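Long-range contact in kunitz-type serine protease inhibitor homolog calcicludine (Dendroaspis angusticeps, PDB 5YV7), which blocks L-type calcium channels as a mamba venom toxin built on the Kunitz inhibitor fold: residues V11-C16 / L33-S38. Residues are numbered along the deposited sequence; the frame is centred on the assembly and turned at random.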
loop_
_atom_site.group_PDB
_atom_site.type_symbol
_atom_site.label_atom_id
_atom_site.label_comp_id
_atom_site.label_asym_id
_atom_site.label_seq_id
_atom_site.Cartn_x
_atom_site.Cartn_y
_atom_site.Cartn_z
ATOM N N VAL A 11 -3.328 5.515 2.964
ATOM C CA VAL A 11 -3.635 4.146 3.343
ATOM C C VAL A 11 -5.132 4.053 3.600
ATOM O O VAL A 11 -5.739 4.964 4.176
ATOM C CB VAL A 11 -2.802 3.717 4.563
ATOM C CG1 VAL A 11 -3.223 4.488 5.829
ATOM C CG2 VAL A 11 -2.899 2.196 4.779
ATOM N N ARG A 12 -5.750 2.976 3.123
ATOM C CA ARG A 12 -7.200 2.824 3.249
ATOM C C ARG A 12 -7.522 1.404 3.706
ATOM O O ARG A 12 -7.437 0.449 2.927
ATOM C CB ARG A 12 -7.902 3.158 1.942
ATOM C CG ARG A 12 -9.245 3.811 2.156
ATOM C CD ARG A 12 -10.045 3.907 0.868
ATOM N NE ARG A 12 -11.308 4.613 1.092
ATOM C CZ ARG A 12 -12.420 4.431 0.381
ATOM N NH1 ARG A 12 -12.444 3.563 -0.633
ATOM N NH2 ARG A 12 -13.513 5.129 0.680
ATOM N N ILE A 13 -7.910 1.277 4.974
ATOM C CA ILE A 13 -8.274 -0.023 5.508
ATOM C C ILE A 13 -9.618 -0.492 4.954
ATOM O O ILE A 13 -9.833 -1.697 4.768
ATOM C CB ILE A 13 -8.263 0.043 7.042
ATOM C CG1 ILE A 13 -6.829 0.321 7.502
ATOM C CG2 ILE A 13 -8.838 -1.249 7.641
ATOM C CD1 ILE A 13 -6.675 0.480 8.967
ATOM N N GLY A 14 -10.530 0.432 4.672
ATOM C CA GLY A 14 -11.776 0.072 4.034
ATOM C C GLY A 14 -12.848 -0.344 5.020
ATOM O O GLY A 14 -12.689 -0.310 6.245
ATOM N N SER A 15 -13.963 -0.789 4.451
ATOM C CA SER A 15 -15.218 -0.870 5.182
ATOM C C SER A 15 -15.606 -2.281 5.598
ATOM O O SER A 15 -16.560 -2.433 6.366
ATOM C CB SER A 15 -16.350 -0.255 4.339
ATOM O OG SER A 15 -16.149 -0.477 2.948
ATOM N N CYS A 16 -14.901 -3.308 5.130
ATOM C CA CYS A 16 -15.243 -4.678 5.497
ATOM C C CYS A 16 -14.786 -4.963 6.922
ATOM O O CYS A 16 -14.306 -4.082 7.636
ATOM C CB CYS A 16 -14.657 -5.660 4.496
ATOM S SG CYS A 16 -15.738 -5.876 3.082
ATOM N N LEU A 33 5.315 0.124 4.085
ATOM C CA LEU A 33 4.979 -0.150 5.473
ATOM C C LEU A 33 3.826 -1.153 5.575
ATOM O O LEU A 33 2.922 -1.157 4.734
ATOM C CB LEU A 33 4.600 1.148 6.201
ATOM C CG LEU A 33 5.677 2.233 6.314
ATOM C CD1 LEU A 33 5.147 3.415 7.104
ATOM C CD2 LEU A 33 6.952 1.677 6.981
ATOM N N PRO A 34 3.843 -2.024 6.579
ATOM C CA PRO A 34 2.743 -2.983 6.743
ATOM C C PRO A 34 1.471 -2.305 7.228
ATOM O O PRO A 34 1.510 -1.293 7.928
ATOM C CB PRO A 34 3.281 -3.955 7.804
ATOM C CG PRO A 34 4.200 -3.110 8.623
ATOM C CD PRO A 34 4.872 -2.184 7.624
ATOM N N PHE A 35 0.330 -2.883 6.858
ATOM C CA PHE A 35 -0.934 -2.499 7.478
ATOM C C PHE A 35 -1.932 -3.639 7.320
ATOM O O PHE A 35 -1.715 -4.579 6.548
ATOM C CB PHE A 35 -1.483 -1.180 6.901
ATOM C CG PHE A 35 -2.206 -1.308 5.574
ATOM C CD1 PHE A 35 -1.492 -1.371 4.378
ATOM C CD2 PHE A 35 -3.604 -1.302 5.523
ATOM C CE1 PHE A 35 -2.159 -1.444 3.144
ATOM C CE2 PHE A 35 -4.281 -1.376 4.307
ATOM C CZ PHE A 35 -3.565 -1.444 3.108
ATOM N N LEU A 36 -3.011 -3.560 8.090
ATOM C CA LEU A 36 -4.075 -4.552 8.040
ATOM C C LEU A 36 -5.211 -4.011 7.177
ATOM O O LEU A 36 -5.817 -2.991 7.513
ATOM C CB LEU A 36 -4.575 -4.910 9.446
ATOM C CG LEU A 36 -3.545 -5.589 10.355
ATOM C CD1 LEU A 36 -4.168 -5.999 11.695
ATOM C CD2 LEU A 36 -2.878 -6.793 9.660
ATOM N N PHE A 37 -5.474 -4.689 6.060
ATOM C CA PHE A 37 -6.569 -4.350 5.161
ATOM C C PHE A 37 -7.826 -5.116 5.575
ATOM O O PHE A 37 -7.760 -6.301 5.921
ATOM C CB PHE A 37 -6.168 -4.674 3.719
ATOM C CG PHE A 37 -7.250 -4.444 2.706
ATOM C CD1 PHE A 37 -7.951 -3.247 2.671
ATOM C CD2 PHE A 37 -7.560 -5.424 1.769
ATOM C CE1 PHE A 37 -8.955 -3.030 1.719
ATOM C CE2 PHE A 37 -8.560 -5.208 0.805
ATOM C CZ PHE A 37 -9.254 -4.013 0.785
ATOM N N SER A 38 -8.970 -4.425 5.565
ATOM C CA SER A 38 -10.208 -5.035 6.039
ATOM C C SER A 38 -10.759 -6.064 5.062
ATOM O O SER A 38 -11.537 -6.929 5.474
ATOM C CB SER A 38 -11.273 -3.968 6.315
ATOM O OG SER A 38 -11.816 -3.476 5.109
#
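The carbonyl oxygen of Ile13 takes two hydrogen bonds from Ser38, and they join the two loops that, in Kunitz inhibitors of the BPTI family, form the protease-binding end of the molecule. Ser38 N lies 3.0 Å from Ile13 O, in the carbonyl plane and on a lone pair, whereas Ser38 OG reaches the same oxygen at 2.7 Å from a position tilted 26° out of that plane. With chi1 at 75°, OG sits between Ser38's own backbone N and carbonyl carbon, and accepts a weak, bent bond from Cys16 N at 3.1 Å. Ser38, the residue that follows strand 31-37, thus holds the backbone on either side of Gly14 and Ser15, next to the Cys16-Cys40 disulfide, which links the same two loops covalently. Ile13 lays CG1 and CG2 against Leu36 O, each 3.5 Å away. Its carbonyl oxygen also approaches Phe37 CD1, on a ring that makes a cation-pi contact with Arg46. At Phe35, earlier on the strand, the contact is apolar: Val11 directs CG2 anti to its amide nitrogen and onto one face of the ring, a CH-pi contact in which the methyl stands 3.6 Å from the centroid and 10° off the ring normal.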